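Local coordinates for 3-hydroxyacyl-thioester dehydratase Z (PDB 2C2I), which probably catalyses the reversible hydration of trans-2-enoyl-CoA to (3R)-3-hydroxyacyl-CoA, working as a homodimer in fatty acid metabolism, at residues M65-L70 and C141-I146; A108-V113 and A125-T130. All blocks are in the same frame, centred on the assembly; numbering follows the deposited sequence.

Interaction 1. Residues M65-L70 and C141-I146; sequences MTLALL and CVAESI
Leu67 and Leu70 hold the apolar part of this contact, both reaching for the methyl group of Ala143 on the strand. Leu67 CD1 lies 4.0 Å from Ala143 CB, and Leu70 CD2 comes within 4.1 Å of that same CB, which is thus met by one methyl from each leucine. The two side chains get there differently. The CA-CB bond of Leu67 does not aim at the strand; with CG anti to the backbone N (chi1 174°) and chi2 at 63°, CD1 is carried across to it, and also approaches Cys141 SG at 4.2 Å. Leu70 starts out toward the strand, and with chi1 at -101°, away from a staggered value, its CD2 reaches both Ala143 and Ser145.

Mixed contacts flank this centre. At one end Thr66 turns its methyl, not its hydroxyl, to the strand, placing CG2 4.1 Å from Cys141 CB. At the other, Leu70 CD2 packs 3.9 Å from Ser145 OG, a van der Waals approach to a polar atom. Cys141, Ala143 and Ser145, every second residue of the strand, present one face to the helical segment, whereas Val142 and Glu144 point away; the OE2 of Glu144 is hydrogen-bonded to Asn92 ND2.

All six touching residues are buried, and side-chain packing alone joins the segments. Leu67 also rests on Leu91 and Val94 of strand 86-95 and on Phe64 of the second subunit. Thr66 touches Ala61, a substrate-binding residue by similarity. Helix 63-68 and the start of helix 70-75, packed on one face of a curved antiparallel sheet as the sausage in its bun, are the hallmark of the hotdog fold.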
HETATM    1  N   MSE A  65       2.450  -4.212   2.902  1.00  7.75           N
HETATM    2  CA  MSE A  65       1.475  -4.937   3.696  1.00  9.38           C
HETATM    3  C   MSE A  65       1.175  -4.191   4.987  1.00  7.65           C
HETATM    4  O   MSE A  65       0.021  -4.018   5.323  1.00  7.39           O
HETATM    5  CB  MSE A  65       1.921  -6.352   4.037  1.00  8.71           C
HETATM    6  CG  MSE A  65       0.841  -7.060   4.871  1.00 11.34           C
HETATM    7 SE   MSE A  65       1.198  -8.945   5.122  1.00 20.05          SE
HETATM    8  CE  MSE A  65       2.563  -8.796   5.464  1.00  9.11           C
ATOM      9  N   THR A  66       2.212  -3.769   5.705  1.00  7.81           N
ATOM     10  CA  THR A  66       2.010  -3.021   6.965  1.00  7.62           C
ATOM     11  C   THR A  66       1.115  -1.789   6.703  1.00  6.86           C
ATOM     12  O   THR A  66       0.161  -1.509   7.439  1.00  7.23           O
ATOM     13  CB  THR A  66       3.368  -2.620   7.581  1.00  8.58           C
ATOM     14  OG1 THR A  66       4.128  -3.818   7.850  1.00  9.16           O
ATOM     15  CG2 THR A  66       3.182  -1.884   8.902  1.00  8.77           C
ATOM     16  N   LEU A  67       1.413  -1.083   5.623  1.00  6.25           N
ATOM     17  CA  LEU A  67       0.591   0.071   5.215  1.00  6.84           C
ATOM     18  C   LEU A  67      -0.858  -0.369   5.010  1.00  6.75           C
ATOM     19  O   LEU A  67      -1.771   0.305   5.457  1.00  7.59           O
ATOM     20  CB  LEU A  67       1.143   0.712   3.926  1.00  6.23           C
ATOM     21  CG  LEU A  67       0.283   1.845   3.329  1.00  5.81           C
ATOM     22  CD1 LEU A  67       0.194   3.027   4.289  1.00  5.79           C
ATOM     23  CD2 LEU A  67       0.858   2.283   1.980  1.00  6.45           C
ATOM     24  N   ALA A  68      -1.049  -1.504   4.332  1.00  6.80           N
ATOM     25  CA  ALA A  68      -2.374  -2.065   4.027  1.00  6.75           C
ATOM     26  C   ALA A  68      -3.112  -2.637   5.243  1.00  7.49           C
ATOM     27  O   ALA A  68      -4.287  -3.015   5.134  1.00  7.86           O
ATOM     28  CB  ALA A  68      -2.257  -3.127   2.910  1.00  6.47           C
ATOM     29  N   LEU A  69      -2.435  -2.713   6.392  1.00  8.44           N
ATOM     30  CA  LEU A  69      -3.141  -3.013   7.638  1.00  9.71           C
ATOM     31  C   LEU A  69      -3.995  -1.835   8.169  1.00  9.66           C
ATOM     32  O   LEU A  69      -4.774  -2.015   9.099  1.00 10.05           O
ATOM     33  CB  LEU A  69      -2.180  -3.502   8.732  1.00 10.42           C
ATOM     34  CG  LEU A  69      -1.311  -4.733   8.471  1.00 12.64           C
ATOM     35  CD1 LEU A  69      -0.336  -4.946   9.641  1.00 12.72           C
ATOM     36  CD2 LEU A  69      -2.184  -5.977   8.253  1.00 13.88           C
ATOM     37  N   LEU A  70      -3.875  -0.654   7.568  1.00  9.29           N
ATOM     38  CA  LEU A  70      -4.596   0.521   8.082  1.00  9.76           C
ATOM     39  C   LEU A  70      -6.114   0.328   8.205  1.00 10.26           C
ATOM     40  O   LEU A  70      -6.698   0.656   9.247  1.00 10.72           O
ATOM     41  CB  LEU A  70      -4.241   1.804   7.295  1.00  9.53           C
ATOM     42  CG  LEU A  70      -3.238   2.745   7.956  1.00  9.24           C
ATOM     43  CD1 LEU A  70      -1.953   1.979   8.374  1.00 11.56           C
ATOM     44  CD2 LEU A  70      -2.959   3.925   7.002  1.00 10.41           C
ATOM     45  N   CYS A 141       5.428   2.269  10.667  1.00  8.70           N
ATOM     46  CA  CYS A 141       4.818   3.004   9.569  1.00  8.10           C
ATOM     47  C   CYS A 141       4.240   4.298  10.112  1.00  8.11           C
ATOM     48  O   CYS A 141       3.611   4.297  11.169  1.00  9.47           O
ATOM     49  CB  CYS A 141       3.714   2.149   8.954  1.00  8.13           C
ATOM     50  SG  CYS A 141       2.897   2.940   7.528  1.00  9.03           S
ATOM     51  N   VAL A 142       4.475   5.395   9.391  1.00  8.54           N
ATOM     52  CA  VAL A 142       3.841   6.682   9.664  1.00  8.47           C
ATOM     53  C   VAL A 142       3.189   7.075   8.338  1.00  7.89           C
ATOM     54  O   VAL A 142       3.874   7.230   7.331  1.00  7.44           O
ATOM     55  CB  VAL A 142       4.824   7.781  10.106  1.00  9.81           C
ATOM     56  CG1 VAL A 142       4.064   9.078  10.461  1.00  9.19           C
ATOM     57  CG2 VAL A 142       5.700   7.329  11.296  1.00 11.16           C
ATOM     58  N   ALA A 143       1.870   7.253   8.348  1.00  7.29           N
ATOM     59  CA  ALA A 143       1.124   7.469   7.099  1.00  7.03           C
ATOM     60  C   ALA A 143       0.091   8.554   7.272  1.00  6.81           C
ATOM     61  O   ALA A 143      -0.526   8.652   8.318  1.00  8.20           O
ATOM     62  CB  ALA A 143       0.418   6.187   6.671  1.00  6.81           C
ATOM     63  N   GLU A 144      -0.085   9.360   6.243  1.00  5.64           N
ATOM     64  CA  GLU A 144      -1.282  10.184   6.169  1.00  6.63           C
ATOM     65  C   GLU A 144      -2.097   9.686   4.970  1.00  5.55           C
ATOM     66  O   GLU A 144      -1.599   9.689   3.839  1.00  5.72           O
ATOM     67  CB  GLU A 144      -0.905  11.646   6.001  1.00  6.53           C
ATOM     68  CG  GLU A 144      -2.130  12.570   6.028  1.00  7.85           C
ATOM     69  CD  GLU A 144      -1.710  14.012   5.976  1.00 13.09           C
ATOM     70  OE1 GLU A 144      -1.070  14.464   6.944  1.00 17.29           O
ATOM     71  OE2 GLU A 144      -1.949  14.682   4.962  1.00 12.52           O
ATOM     72  N   SER A 145      -3.328   9.240   5.239  1.00  6.51           N
ATOM     73  CA  SER A 145      -4.153   8.524   4.249  1.00  5.38           C
ATOM     74  C   SER A 145      -5.481   9.262   4.058  1.00  5.94           C
ATOM     75  O   SER A 145      -5.845  10.113   4.868  1.00  5.55           O
ATOM     76  CB  SER A 145      -4.422   7.083   4.680  1.00  5.70           C
ATOM     77  OG  SER A 145      -5.150   7.018   5.907  1.00  6.99           O
ATOM     78  N   ILE A 146      -6.174   8.936   2.973  1.00  6.54           N
ATOM     79  CA  ILE A 146      -7.430   9.590   2.649  1.00  6.76           C
ATOM     80  C   ILE A 146      -8.443   8.489   2.383  1.00  8.22           C
ATOM     81  O   ILE A 146      -8.228   7.600   1.538  1.00  7.98           O
ATOM     82  CB  ILE A 146      -7.305  10.552   1.449  1.00  7.26           C
ATOM     83  CG1 ILE A 146      -6.135  11.532   1.696  1.00  7.00           C
ATOM     84  CG2 ILE A 146      -8.613  11.306   1.242  1.00  5.93           C
ATOM     85  CD1 ILE A 146      -5.645  12.288   0.464  1.00  8.42           C
TER

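Interaction 2. Residues A108-V113 and A125-T130; sequences ATSSLV and ATVSTT
Ser110 and Thr129 face each other as a non-hydrogen-bonded antiparallel pair, their side chains joined by a hydrogen bond of 2.7 Å between Ser110 OG and Thr129 OG1. Each oxygen lies beside its own backbone N (chi1 -63° and -56°), which brings the hydroxyls together on one face of the sheet.

Main-chain bonds frame this link. Thr109 and Thr130 bond reciprocally, N to O, at 3.0 Å in both directions. Ser111 and Ser128 repeat the pattern, with Ser111 N 2.9 Å from Ser128 O. Farther along, Val113 N donates to Thr126 O at 2.7 Å, less straight at 141° and with the donor tilted from the carbonyl plane; beyond this bond the backbone of Val113 leaves extended geometry.

Apolar contacts share the Ser110 face: Leu112 CD1 packs 3.8 Å from Ala125 CB, and Ala108 CB sits 3.7 Å from Thr129 CG2. At the end of the pairing, Val113 CB meets Thr126 CG2 at 3.9 Å, the two side chains crossing at a slant.

In the next shell, Gln74 NE2 hydrogen-bonds Thr129 OG1, tying the hydroxyl pair to helix 70-75, which lies over this face along with Met77. The hairpin formed by strands 105-119 and 122-133 is flanked by strand 17-25 beside the first and strand 141-149 beside the second.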
ATOM      1  N   ALA A 108      -1.691   0.386  16.039  1.00 13.01           N
ATOM      2  CA  ALA A 108      -1.781   1.691  15.412  1.00 12.46           C
ATOM      3  C   ALA A 108      -2.516   2.701  16.302  1.00 12.49           C
ATOM      4  O   ALA A 108      -3.402   2.307  17.069  1.00 12.64           O
ATOM      5  CB  ALA A 108      -2.476   1.576  14.018  1.00 12.29           C
ATOM      6  N   THR A 109      -2.140   3.980  16.173  1.00 12.01           N
ATOM      7  CA  THR A 109      -2.868   5.117  16.742  1.00 12.24           C
ATOM      8  C   THR A 109      -3.215   6.037  15.581  1.00 10.67           C
ATOM      9  O   THR A 109      -2.348   6.327  14.777  1.00 10.22           O
ATOM     10  CB  THR A 109      -1.937   5.906  17.678  1.00 13.27           C
ATOM     11  OG1 THR A 109      -1.461   5.008  18.701  1.00 17.19           O
ATOM     12  CG2 THR A 109      -2.705   7.071  18.310  1.00 14.74           C
ATOM     13  N   SER A 110      -4.467   6.492  15.483  1.00 10.33           N
ATOM     14  CA  SER A 110      -4.842   7.422  14.403  1.00  9.80           C
ATOM     15  C   SER A 110      -5.523   8.697  14.916  1.00  9.72           C
ATOM     16  O   SER A 110      -6.199   8.680  15.958  1.00 10.23           O
ATOM     17  CB  SER A 110      -5.778   6.730  13.399  1.00  9.76           C
ATOM     18  OG  SER A 110      -5.137   5.637  12.747  1.00  8.86           O
ATOM     19  N   SER A 111      -5.382   9.774  14.151  1.00 10.17           N
ATOM     20  CA  SER A 111      -6.060  11.048  14.433  1.00 10.81           C
ATOM     21  C   SER A 111      -6.718  11.549  13.177  1.00 10.65           C
ATOM     22  O   SER A 111      -6.230  11.285  12.070  1.00  9.15           O
ATOM     23  CB  SER A 111      -5.042  12.099  14.880  1.00 12.32           C
ATOM     24  OG  SER A 111      -4.294  11.604  15.976  1.00 16.87           O
ATOM     25  N   LEU A 112      -7.825  12.281  13.331  1.00  9.84           N
ATOM     26  CA  LEU A 112      -8.491  12.843  12.165  1.00 10.30           C
ATOM     27  C   LEU A 112      -7.904  14.213  11.803  1.00 10.24           C
ATOM     28  O   LEU A 112      -8.006  15.182  12.581  1.00 10.20           O
ATOM     29  CB  LEU A 112      -9.999  12.933  12.458  1.00 10.12           C
ATOM     30  CG  LEU A 112     -10.970  13.347  11.376  1.00 12.75           C
ATOM     31  CD1 LEU A 112     -10.813  12.409  10.164  1.00 12.86           C
ATOM     32  CD2 LEU A 112     -12.377  13.216  11.990  1.00 11.88           C
ATOM     33  N   VAL A 113      -7.273  14.292  10.630  1.00  9.15           N
ATOM     34  CA  VAL A 113      -6.677  15.545  10.170  1.00  9.67           C
ATOM     35  C   VAL A 113      -7.752  16.508   9.668  1.00 10.01           C
ATOM     36  O   VAL A 113      -7.762  17.701  10.030  1.00 11.16           O
ATOM     37  CB  VAL A 113      -5.602  15.296   9.099  1.00  9.19           C
ATOM     38  CG1 VAL A 113      -5.035  16.607   8.576  1.00 11.22           C
ATOM     39  CG2 VAL A 113      -4.476  14.466   9.700  1.00 10.18           C
ATOM     40  N   ALA A 125     -12.151  11.735   4.480  1.00 10.49           N
ATOM     41  CA  ALA A 125     -11.431  11.968   5.731  1.00  8.80           C
ATOM     42  C   ALA A 125      -9.929  11.787   5.507  1.00  8.35           C
ATOM     43  O   ALA A 125      -9.510  10.777   4.948  1.00  8.92           O
ATOM     44  CB  ALA A 125     -11.907  11.018   6.773  1.00  8.94           C
ATOM     45  N   THR A 126      -9.141  12.753   5.953  1.00  7.80           N
ATOM     46  CA  THR A 126      -7.697  12.628   5.935  1.00  6.62           C
ATOM     47  C   THR A 126      -7.276  12.213   7.349  1.00  7.01           C
ATOM     48  O   THR A 126      -7.627  12.867   8.328  1.00  7.25           O
ATOM     49  CB  THR A 126      -7.051  13.923   5.476  1.00  6.92           C
ATOM     50  OG1 THR A 126      -7.533  14.234   4.158  1.00  6.51           O
ATOM     51  CG2 THR A 126      -5.507  13.831   5.461  1.00  5.99           C
ATOM     52  N   VAL A 127      -6.520  11.120   7.429  1.00  8.02           N
ATOM     53  CA  VAL A 127      -6.218  10.457   8.701  1.00  7.45           C
ATOM     54  C   VAL A 127      -4.696  10.331   8.845  1.00  8.45           C
ATOM     55  O   VAL A 127      -4.017   9.973   7.884  1.00  8.20           O
ATOM     56  CB  VAL A 127      -6.872   9.059   8.766  1.00  8.21           C
ATOM     57  CG1 VAL A 127      -6.533   8.362  10.102  1.00  8.09           C
ATOM     58  CG2 VAL A 127      -8.425   9.129   8.593  1.00  8.32           C
ATOM     59  N   SER A 128      -4.180  10.619  10.044  1.00  8.45           N
ATOM     60  CA  SER A 128      -2.775  10.365  10.376  1.00 10.93           C
ATOM     61  C   SER A 128      -2.679   9.098  11.209  1.00 10.44           C
ATOM     62  O   SER A 128      -3.439   8.942  12.155  1.00 11.28           O
ATOM     63  CB  SER A 128      -2.204  11.526  11.177  1.00 11.99           C
ATOM     64  OG  SER A 128      -2.988  11.759  12.340  1.00 20.45           O
ATOM     65  N   THR A 129      -1.756   8.194  10.867  1.00 10.23           N
ATOM     66  CA  THR A 129      -1.618   6.948  11.617  1.00  9.41           C
ATOM     67  C   THR A 129      -0.141   6.711  11.897  1.00  9.99           C
ATOM     68  O   THR A 129       0.721   6.991  11.052  1.00  9.66           O
ATOM     69  CB  THR A 129      -2.230   5.714  10.876  1.00  9.74           C
ATOM     70  OG1 THR A 129      -3.620   5.951  10.555  1.00  9.78           O
ATOM     71  CG2 THR A 129      -2.164   4.460  11.723  1.00  9.51           C
ATOM     72  N   THR A 130       0.139   6.214  13.097  1.00  9.67           N
ATOM     73  CA  THR A 130       1.434   5.705  13.412  1.00 11.42           C
ATOM     74  C   THR A 130       1.229   4.268  13.775  1.00 11.88           C
ATOM     75  O   THR A 130       0.373   3.964  14.596  1.00 12.22           O
ATOM     76  CB  THR A 130       2.081   6.514  14.561  1.00 12.51           C
ATOM     77  OG1 THR A 130       2.448   7.791  14.036  1.00 13.66           O
ATOM     78  CG2 THR A 130       3.347   5.810  15.073  1.00 14.94           C
TER

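Strand 141-149 is the common element: in interaction 1 it receives the helical segment 65-70, and one of its two neighbours in the sheet is strand 122-133, half of the hairpin of interaction 2; the other is strand 86-95. The centres of the two contacts are about 9 Å apart. Backbone bonds probably join them directly, Ser145 N to Val127 O at 2.8 Å and Thr129 N to Ala143 O at 2.9 Å. Leu70 of interaction 1 also touches Thr129, so the helical layer spans both. Both border residues that bind substrate by similarity: the side chain of Thr66 is about 4 Å from that of Ala61, and the side chain of Thr126 about 5 Å from that of Gln124, which serves the site of the homodimeric partner.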